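Local coordinates for insecticidal crystal protein Cry7Cal (Bacillus thuringiensis, PDB 5ZI1) that kills insects, probably by binding receptors on gut cells and forming pores in their membranes, and is represented here by its three-domain toxic core, at residues A[243-248]-A[466-471]; A[298-303]-A[342-347]; A[505-510]-A[580-585]. All blocks are in the same frame, centred on the assembly; numbering follows the deposited sequence.

Contact 1 of 3, residues A[243-248]-A[466-471]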
loop_
_atom_site.group_PDB
_atom_site.type_symbol
_atom_site.label_atom_id
_atom_site.label_comp_id
_atom_site.label_asym_id
_atom_site.label_seq_id
_atom_site.Cartn_x
_atom_site.Cartn_y
_atom_site.Cartn_z
ATOM N N MET A 243 -9.869 17.357 10.482
ATOM C CA MET A 243 -8.884 17.118 11.530
ATOM C C MET A 243 -8.052 15.884 11.207
ATOM O O MET A 243 -8.300 15.166 10.230
ATOM C CB MET A 243 -9.549 16.994 12.906
ATOM C CG MET A 243 -10.421 15.770 13.105
ATOM S SD MET A 243 -11.696 16.084 14.364
ATOM C CE MET A 243 -10.931 17.363 15.368
ATOM N N GLU A 244 -7.035 15.672 12.043
ATOM C CA GLU A 244 -6.086 14.584 11.858
ATOM C C GLU A 244 -6.807 13.264 11.647
ATOM O O GLU A 244 -7.776 12.949 12.338
ATOM C CB GLU A 244 -5.151 14.507 13.059
ATOM C CG GLU A 244 -4.434 15.823 13.308
ATOM C CD GLU A 244 -3.609 15.806 14.580
ATOM O OE1 GLU A 244 -3.469 14.712 15.172
ATOM O OE2 GLU A 244 -3.100 16.882 14.983
ATOM N N THR A 245 -6.341 12.519 10.651
ATOM C CA THR A 245 -7.007 11.330 10.141
ATOM C C THR A 245 -5.972 10.226 10.123
ATOM O O THR A 245 -4.855 10.444 9.652
ATOM C CB THR A 245 -7.546 11.562 8.716
ATOM O OG1 THR A 245 -8.392 12.724 8.691
ATOM C CG2 THR A 245 -8.327 10.351 8.231
ATOM N N VAL A 246 -6.334 9.054 10.624
ATOM C CA VAL A 246 -5.401 7.942 10.748
ATOM C C VAL A 246 -5.779 6.890 9.715
ATOM O O VAL A 246 -6.903 6.366 9.730
ATOM C CB VAL A 246 -5.398 7.357 12.169
ATOM C CG1 VAL A 246 -4.492 6.129 12.220
ATOM C CG2 VAL A 246 -4.935 8.408 13.152
ATOM N N THR A 247 -4.836 6.558 8.837
ATOM C CA THR A 247 -5.111 5.664 7.726
ATOM C C THR A 247 -4.155 4.479 7.706
ATOM O O THR A 247 -3.071 4.499 8.313
ATOM C CB THR A 247 -5.017 6.428 6.425
ATOM O OG1 THR A 247 -3.684 6.935 6.309
ATOM C CG2 THR A 247 -5.977 7.608 6.466
ATOM N N GLU A 248 -4.577 3.427 6.996
ATOM C CA GLU A 248 -3.796 2.201 6.880
ATOM C C GLU A 248 -3.776 1.737 5.430
ATOM O O GLU A 248 -4.784 1.847 4.728
ATOM C CB GLU A 248 -4.368 1.076 7.755
ATOM C CG GLU A 248 -4.839 1.503 9.137
ATOM C CD GLU A 248 -5.165 0.293 10.028
ATOM O OE1 GLU A 248 -5.868 -0.635 9.542
ATOM O OE2 GLU A 248 -4.696 0.262 11.199
ATOM N N ASP A 466 -10.382 12.424 19.465
ATOM C CA ASP A 466 -9.712 13.607 18.930
ATOM C C ASP A 466 -9.187 13.419 17.515
ATOM O O ASP A 466 -8.462 14.296 17.011
ATOM C CB ASP A 466 -8.552 14.068 19.815
ATOM C CG ASP A 466 -8.947 14.211 21.262
ATOM O OD1 ASP A 466 -10.114 13.917 21.620
ATOM O OD2 ASP A 466 -8.081 14.642 22.049
ATOM N N LYS A 467 -9.512 12.304 16.862
ATOM C CA LYS A 467 -9.032 12.027 15.516
ATOM C C LYS A 467 -10.120 11.312 14.734
ATOM O O LYS A 467 -10.972 10.618 15.304
ATOM C CB LYS A 467 -7.762 11.156 15.521
ATOM C CG LYS A 467 -6.551 11.819 16.151
ATOM C CD LYS A 467 -5.329 10.936 16.068
ATOM C CE LYS A 467 -4.082 11.766 15.839
ATOM N NZ LYS A 467 -3.126 11.740 16.986
ATOM N N ILE A 468 -10.086 11.478 13.418
ATOM C CA ILE A 468 -10.881 10.613 12.561
ATOM C C ILE A 468 -10.112 9.310 12.395
ATOM O O ILE A 468 -8.958 9.308 11.952
ATOM C CB ILE A 468 -11.170 11.271 11.208
ATOM C CG1 ILE A 468 -12.138 12.453 11.386
ATOM C CG2 ILE A 468 -11.746 10.240 10.287
ATOM C CD1 ILE A 468 -12.071 13.488 10.246
ATOM N N THR A 469 -10.729 8.208 12.780
ATOM C CA THR A 469 -10.105 6.906 12.658
ATOM C C THR A 469 -10.670 6.250 11.415
ATOM O O THR A 469 -11.878 6.003 11.330
ATOM C CB THR A 469 -10.344 6.046 13.900
ATOM O OG1 THR A 469 -10.045 6.823 15.065
ATOM C CG2 THR A 469 -9.408 4.838 13.868
ATOM N N GLN A 470 -9.808 5.998 10.439
ATOM C CA GLN A 470 -10.248 5.435 9.172
ATOM C C GLN A 470 -9.773 3.990 9.160
ATOM O O GLN A 470 -8.566 3.720 9.104
ATOM C CB GLN A 470 -9.726 6.242 7.983
ATOM C CG GLN A 470 -10.211 5.745 6.621
ATOM C CD GLN A 470 -9.466 6.396 5.465
ATOM O OE1 GLN A 470 -8.303 6.095 5.228
ATOM N NE2 GLN A 470 -10.132 7.305 4.752
ATOM N N ILE A 471 -10.726 3.073 9.232
ATOM C CA ILE A 471 -10.476 1.653 9.380
ATOM C C ILE A 471 -11.002 0.974 8.123
ATOM O O ILE A 471 -12.194 1.082 7.819
ATOM C CB ILE A 471 -11.157 1.066 10.625
ATOM C CG1 ILE A 471 -10.722 1.812 11.888
ATOM C CG2 ILE A 471 -10.851 -0.418 10.722
ATOM C CD1 ILE A 471 -11.276 1.189 13.181
HETATM O O HOH W 1 -7.301 3.863 6.403
#

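Contact 2 of 3, residues A[298-303]-A[342-347]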
loop_
_atom_site.group_PDB
_atom_site.type_symbol
_atom_site.label_atom_id
_atom_site.label_comp_id
_atom_site.label_asym_id
_atom_site.label_seq_id
_atom_site.Cartn_x
_atom_site.Cartn_y
_atom_site.Cartn_z
ATOM N N LYS A 298 2.442 -18.155 12.180
ATOM C CA LYS A 298 3.294 -19.346 12.184
ATOM C C LYS A 298 3.742 -19.668 10.765
ATOM O O LYS A 298 3.020 -19.407 9.808
ATOM C CB LYS A 298 2.564 -20.556 12.785
ATOM C CG LYS A 298 2.939 -20.886 14.226
ATOM C CD LYS A 298 1.820 -21.637 14.953
ATOM C CE LYS A 298 1.402 -22.922 14.235
ATOM N NZ LYS A 298 0.012 -23.340 14.634
ATOM N N ILE A 299 4.938 -20.246 10.641
ATOM C CA ILE A 299 5.404 -20.839 9.391
ATOM C C ILE A 299 6.036 -22.184 9.705
ATOM O O ILE A 299 6.917 -22.276 10.568
ATOM C CB ILE A 299 6.443 -19.976 8.655
ATOM C CG1 ILE A 299 5.985 -18.543 8.467
ATOM C CG2 ILE A 299 6.776 -20.608 7.309
ATOM C CD1 ILE A 299 7.097 -17.649 7.985
ATOM N N ASN A 300 5.631 -23.219 8.982
ATOM C CA ASN A 300 6.295 -24.502 9.080
ATOM C C ASN A 300 6.955 -24.842 7.747
ATOM O O ASN A 300 6.370 -24.624 6.682
ATOM C CB ASN A 300 5.326 -25.612 9.480
ATOM C CG ASN A 300 6.021 -26.991 9.518
ATOM O OD1 ASN A 300 5.712 -27.892 8.725
ATOM N ND2 ASN A 300 6.995 -27.130 10.416
ATOM N N VAL A 301 8.169 -25.380 7.802
ATOM C CA VAL A 301 8.856 -25.867 6.614
ATOM C C VAL A 301 9.173 -27.343 6.811
ATOM O O VAL A 301 9.607 -27.752 7.892
ATOM C CB VAL A 301 10.135 -25.055 6.325
ATOM C CG1 VAL A 301 11.016 -25.757 5.288
ATOM C CG2 VAL A 301 9.777 -23.672 5.859
ATOM N N ARG A 302 8.919 -28.143 5.777
ATOM C CA ARG A 302 9.356 -29.532 5.712
ATOM C C ARG A 302 10.352 -29.676 4.576
ATOM O O ARG A 302 10.113 -29.175 3.466
ATOM C CB ARG A 302 8.199 -30.501 5.480
ATOM C CG ARG A 302 7.173 -30.518 6.567
ATOM C CD ARG A 302 7.770 -30.803 7.906
ATOM N NE ARG A 302 6.892 -31.696 8.653
ATOM C CZ ARG A 302 6.171 -31.332 9.709
ATOM N NH1 ARG A 302 6.237 -30.088 10.172
ATOM N NH2 ARG A 302 5.388 -32.222 10.311
ATOM N N ALA A 303 11.450 -30.391 4.840
ATOM C CA ALA A 303 12.517 -30.489 3.866
ATOM C C ALA A 303 13.140 -31.875 3.927
ATOM O O ALA A 303 13.017 -32.598 4.923
ATOM C CB ALA A 303 13.570 -29.404 4.092
ATOM N N THR A 342 12.413 -35.319 6.168
ATOM C CA THR A 342 13.145 -35.728 7.363
ATOM C C THR A 342 13.521 -34.527 8.218
ATOM O O THR A 342 14.190 -34.694 9.249
ATOM C CB THR A 342 14.422 -36.498 6.981
ATOM O OG1 THR A 342 15.242 -35.667 6.150
ATOM C CG2 THR A 342 14.090 -37.764 6.214
ATOM N N LEU A 343 13.128 -33.319 7.802
ATOM C CA LEU A 343 13.518 -32.081 8.457
ATOM C C LEU A 343 12.298 -31.183 8.559
ATOM O O LEU A 343 11.398 -31.233 7.713
ATOM C CB LEU A 343 14.638 -31.349 7.707
ATOM C CG LEU A 343 15.880 -32.155 7.308
ATOM C CD1 LEU A 343 16.652 -31.460 6.183
ATOM C CD2 LEU A 343 16.794 -32.418 8.513
ATOM N N SER A 344 12.296 -30.347 9.594
ATOM C CA SER A 344 11.133 -29.551 9.946
ATOM C C SER A 344 11.581 -28.375 10.792
ATOM O O SER A 344 12.419 -28.531 11.677
ATOM C CB SER A 344 10.105 -30.386 10.709
ATOM O OG SER A 344 9.042 -29.574 11.179
ATOM N N HIS A 345 11.025 -27.200 10.513
ATOM C CA HIS A 345 11.218 -26.063 11.398
ATOM C C HIS A 345 9.927 -25.270 11.472
ATOM O O HIS A 345 9.236 -25.082 10.466
ATOM C CB HIS A 345 12.366 -25.160 10.946
ATOM C CG HIS A 345 12.787 -24.166 11.985
ATOM N ND1 HIS A 345 12.115 -22.975 12.201
ATOM C CD2 HIS A 345 13.800 -24.199 12.888
ATOM C CE1 HIS A 345 12.712 -22.311 13.179
ATOM N NE2 HIS A 345 13.738 -23.034 13.613
ATOM N N THR A 346 9.596 -24.819 12.669
ATOM C CA THR A 346 8.408 -24.006 12.881
ATOM C C THR A 346 8.854 -22.670 13.452
ATOM O O THR A 346 9.497 -22.621 14.505
ATOM C CB THR A 346 7.409 -24.707 13.803
ATOM O OG1 THR A 346 6.997 -25.944 13.209
ATOM C CG2 THR A 346 6.174 -23.842 14.005
ATOM N N PHE A 347 8.551 -21.593 12.732
ATOM C CA PHE A 347 8.699 -20.251 13.269
ATOM C C PHE A 347 7.392 -19.862 13.957
ATOM O O PHE A 347 6.320 -19.966 13.353
ATOM C CB PHE A 347 9.018 -19.244 12.166
ATOM C CG PHE A 347 10.240 -19.562 11.313
ATOM C CD1 PHE A 347 10.137 -20.367 10.191
ATOM C CD2 PHE A 347 11.458 -18.952 11.574
ATOM C CE1 PHE A 347 11.253 -20.607 9.369
ATOM C CE2 PHE A 347 12.568 -19.175 10.758
ATOM C CZ PHE A 347 12.463 -19.999 9.648
#

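Contact 3 of 3, residues A[505-510]-A[580-585]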
loop_
_atom_site.group_PDB
_atom_site.type_symbol
_atom_site.label_atom_id
_atom_site.label_comp_id
_atom_site.label_asym_id
_atom_site.label_seq_id
_atom_site.Cartn_x
_atom_site.Cartn_y
_atom_site.Cartn_z
ATOM N N PRO A 505 -27.415 -13.643 2.310
ATOM C CA PRO A 505 -28.337 -14.476 3.094
ATOM C C PRO A 505 -29.182 -13.655 4.043
ATOM O O PRO A 505 -30.383 -13.904 4.185
ATOM C CB PRO A 505 -27.396 -15.425 3.857
ATOM C CG PRO A 505 -26.103 -15.388 3.120
ATOM C CD PRO A 505 -26.008 -14.008 2.529
ATOM N N SER A 506 -28.576 -12.677 4.705
ATOM C CA SER A 506 -29.270 -11.842 5.667
ATOM C C SER A 506 -28.710 -10.428 5.544
ATOM O O SER A 506 -27.927 -10.120 4.639
ATOM C CB SER A 506 -29.133 -12.414 7.088
ATOM O OG SER A 506 -27.868 -12.113 7.648
ATOM N N ASN A 507 -29.117 -9.557 6.467
ATOM C CA ASN A 507 -28.695 -8.169 6.408
ATOM C C ASN A 507 -27.224 -7.987 6.763
ATOM O O ASN A 507 -26.623 -6.983 6.367
ATOM C CB ASN A 507 -29.555 -7.324 7.353
ATOM C CG ASN A 507 -30.986 -7.164 6.870
ATOM O OD1 ASN A 507 -31.321 -7.460 5.713
ATOM N ND2 ASN A 507 -31.843 -6.683 7.761
ATOM N N GLN A 508 -26.645 -8.913 7.520
ATOM C CA GLN A 508 -25.314 -8.700 8.069
ATOM C C GLN A 508 -24.255 -8.800 6.979
ATOM O O GLN A 508 -24.250 -9.748 6.187
ATOM C CB GLN A 508 -25.031 -9.713 9.175
ATOM C CG GLN A 508 -23.746 -9.414 9.918
ATOM C CD GLN A 508 -23.653 -10.113 11.266
ATOM O OE1 GLN A 508 -22.725 -10.886 11.515
ATOM N NE2 GLN A 508 -24.610 -9.832 12.147
ATOM N N VAL A 509 -23.353 -7.820 6.940
ATOM C CA VAL A 509 -22.271 -7.830 5.958
ATOM C C VAL A 509 -20.977 -8.335 6.583
ATOM O O VAL A 509 -20.374 -9.296 6.086
ATOM C CB VAL A 509 -22.059 -6.441 5.337
ATOM C CG1 VAL A 509 -20.855 -6.469 4.408
ATOM C CG2 VAL A 509 -23.329 -5.971 4.607
ATOM N N PHE A 510 -20.521 -7.698 7.664
ATOM C CA PHE A 510 -19.269 -8.138 8.267
ATOM C C PHE A 510 -19.291 -7.917 9.772
ATOM O O PHE A 510 -20.162 -7.225 10.310
ATOM C CB PHE A 510 -18.056 -7.446 7.617
ATOM C CG PHE A 510 -17.924 -5.959 7.907
ATOM C CD1 PHE A 510 -17.601 -5.493 9.172
ATOM C CD2 PHE A 510 -18.035 -5.037 6.881
ATOM C CE1 PHE A 510 -17.444 -4.143 9.417
ATOM C CE2 PHE A 510 -17.869 -3.689 7.124
ATOM C CZ PHE A 510 -17.576 -3.243 8.393
ATOM N N ILE A 580 -26.691 -4.302 5.649
ATOM C CA ILE A 580 -27.470 -3.812 4.528
ATOM C C ILE A 580 -28.878 -4.325 4.744
ATOM O O ILE A 580 -29.087 -5.540 4.824
ATOM C CB ILE A 580 -26.924 -4.295 3.178
ATOM C CG1 ILE A 580 -25.514 -3.756 2.925
ATOM C CG2 ILE A 580 -27.872 -3.902 2.049
ATOM C CD1 ILE A 580 -25.447 -2.253 2.817
ATOM N N ILE A 581 -29.844 -3.415 4.834
ATOM C CA ILE A 581 -31.231 -3.800 5.066
ATOM C C ILE A 581 -31.776 -4.274 3.724
ATOM O O ILE A 581 -32.165 -3.459 2.878
ATOM C CB ILE A 581 -32.054 -2.649 5.651
ATOM C CG1 ILE A 581 -31.299 -2.006 6.819
ATOM C CG2 ILE A 581 -33.429 -3.133 6.102
ATOM C CD1 ILE A 581 -30.872 -2.989 7.894
ATOM N N LYS A 582 -31.790 -5.600 3.518
ATOM C CA LYS A 582 -32.156 -6.158 2.215
ATOM C C LYS A 582 -33.507 -5.638 1.739
ATOM O O LYS A 582 -33.643 -5.200 0.594
ATOM C CB LYS A 582 -32.178 -7.688 2.272
ATOM C CG LYS A 582 -30.822 -8.349 2.327
ATOM C CD LYS A 582 -30.941 -9.864 2.173
ATOM C CE LYS A 582 -30.916 -10.286 0.716
ATOM N NZ LYS A 582 -32.240 -10.577 0.124
ATOM N N ALA A 583 -34.509 -5.662 2.630
ATOM C CA ALA A 583 -35.897 -5.389 2.258
ATOM C C ALA A 583 -36.075 -4.029 1.607
ATOM O O ALA A 583 -36.936 -3.871 0.736
ATOM C CB ALA A 583 -36.797 -5.475 3.485
ATOM N N ASN A 584 -35.283 -3.038 2.012
ATOM C CA ASN A 584 -35.423 -1.681 1.502
ATOM C C ASN A 584 -34.255 -1.281 0.610
ATOM O O ASN A 584 -34.038 -0.090 0.360
ATOM C CB ASN A 584 -35.572 -0.709 2.669
ATOM C CG ASN A 584 -36.660 -1.130 3.634
ATOM O OD1 ASN A 584 -36.409 -1.858 4.604
ATOM N ND2 ASN A 584 -37.884 -0.677 3.372
ATOM N N THR A 585 -33.501 -2.253 0.122
ATOM C CA THR A 585 -32.362 -2.001 -0.745
ATOM C C THR A 585 -32.676 -2.543 -2.132
ATOM O O THR A 585 -33.238 -3.634 -2.269
ATOM C CB THR A 585 -31.089 -2.648 -0.170
ATOM O OG1 THR A 585 -30.761 -2.019 1.075
ATOM C CG2 THR A 585 -29.897 -2.508 -1.126
HETATM O O HOH W 2 -34.165 -6.462 5.463
#

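Contact 1 of 3, residues A[243-248]-A[466-471]
The side-chain amide of Gln470 has the methyl CG2 of Thr247 over one face, at the OE1 end, an approach shorter than usual and doubtful in detail; a water lies near the amide plane and donates to the same OE1. The water accepts from Glu248 N and donates to Gln470 O, joining the two segments beyond their last direct bond. On the amide's nitrogen side, NE2 is bound by Glu596. The Glu244 carboxylate turns OE1 to Lys467, whose CE comes to 3.1 Å, while NZ, in a salt bridge at 3.5 Å, is held only loosely.

Between these ends runs a short parallel pairing: Ile468 N bonds to Glu244 O (2.9 Å), Val246 N to Ile468 O, and Gln470 N to Val246 O. Thr245 and Ile468 lie side by side, CG2 to CG2 at 4.0 Å, and CG of Met243 packs on CD1 of Ile468. With OG1 beside its own backbone N (chi1 -54°), Thr245 bonds back to Met243 O.

The pairing attaches the segment after the N-terminal helical domain to the edge of the C-terminal domain's sheet, where strand 589-599 runs antiparallel to 468-472; Thr245 also bonds Ala28, between helices 13-26 and 33-47.

Contact 2 of 3, residues A[298-303]-A[342-347]
ND2 of Asn300 donates to two hydroxyl oxygens across the strands, Thr346 OG1 at 3.0 Å and Ser344 OG at 3.3 Å. The Ser344 bond lies in the amide plane and is nearly straight (160°); the Thr346 bond is tilted out of it. With CG opposite the backbone N (chi1 177°), the amide of Asn300 reaches over the neighbouring strand, and the two bonds help to fix its rotation.

This is an antiparallel pair at one border of a four-stranded sheet in the middle domain, the beta-prism of three-domain Cry toxins. Ile299 with Phe347 and Val301 with His345 form hydrogen-bonded pairs, Phe347 N to Ile299 O being short at 2.8 Å. Beside Asn300, the bent Arg302 chain lays CD against CB of Ser344 at 3.7 Å.

The opposite face is more apolar and turns toward the prism interior: Ile299 touches Leu432 and Val435, Val301 meets Phe392, and CB of Ile299 packs on CD1 of Phe347. The Phe347 ring carries ND1 of His345 over its centre, 3.7 Å above the plane.

The pairing ends in a classic beta bulge, where Ala303 O takes Thr342 N at 3.1 Å and, more weakly, Leu343 N at 3.0 Å.

Contact 3 of 3, residues A[505-510]-A[580-585]
Asn507 carries most of this contact, with both its backbone and its side-chain oxygen as acceptors. Its O takes Ile580 N at 2.8 Å, and its OD1 takes Lys582 N at 2.9 Å along an almost straight N-H (173°), although the donor stands well above the amide plane rather than on a lone pair. A water donates to Asn507 OD1 and accepts from Ala583 N, so OD1 is held twice. The two direct bonds span the end of an antiparallel pairing in the C-terminal beta-sandwich domain, where strand 508-513 begins and strand 575-580 finishes.

Side-chain contacts flank them: CG2 of Val509 presses on CG1 of Ile580 at 3.5 Å, and the methyl CD1 of Ile581 lies beside ND2 of Asn507. Asn507 CG sits beside its own backbone N (chi1 -70°), which brings the amide up to the opposite chain.

A second shell sets the turn. Lys582 and Ala583 lie in a tight turn, closed by Thr585 N to Lys582 O. Thr585 is tied outward to Val535, on strand 534-538. Ile581 O is gripped from opposite faces of its carbonyl plane, by Asn584 N at 3.3 Å and by Thr585 OG1 at 2.7 Å.

How the contacts relate
After the N-terminal helical bundle, the chain enters contact 1 at 243-248 and leaves on a long excursion through the beta-prism domain. Contact 2 (298-303 with 342-347) closes a smaller loop nested within it, joining two neighbouring strands of one prism sheet. The larger loop shuts at 466-471, where the linker following the bundle pairs with the first strand of the beta-sandwich domain. Contact 3 (505-510 with 580-585) comes later, in series, and closes a loop wholly inside that sandwich; strand 589-599 then returns to pair with 468-472. Between nearest atoms, contacts 1 and 3 approach to about 7 Å, whereas contacts 1 and 2 stay about 20 Å apart.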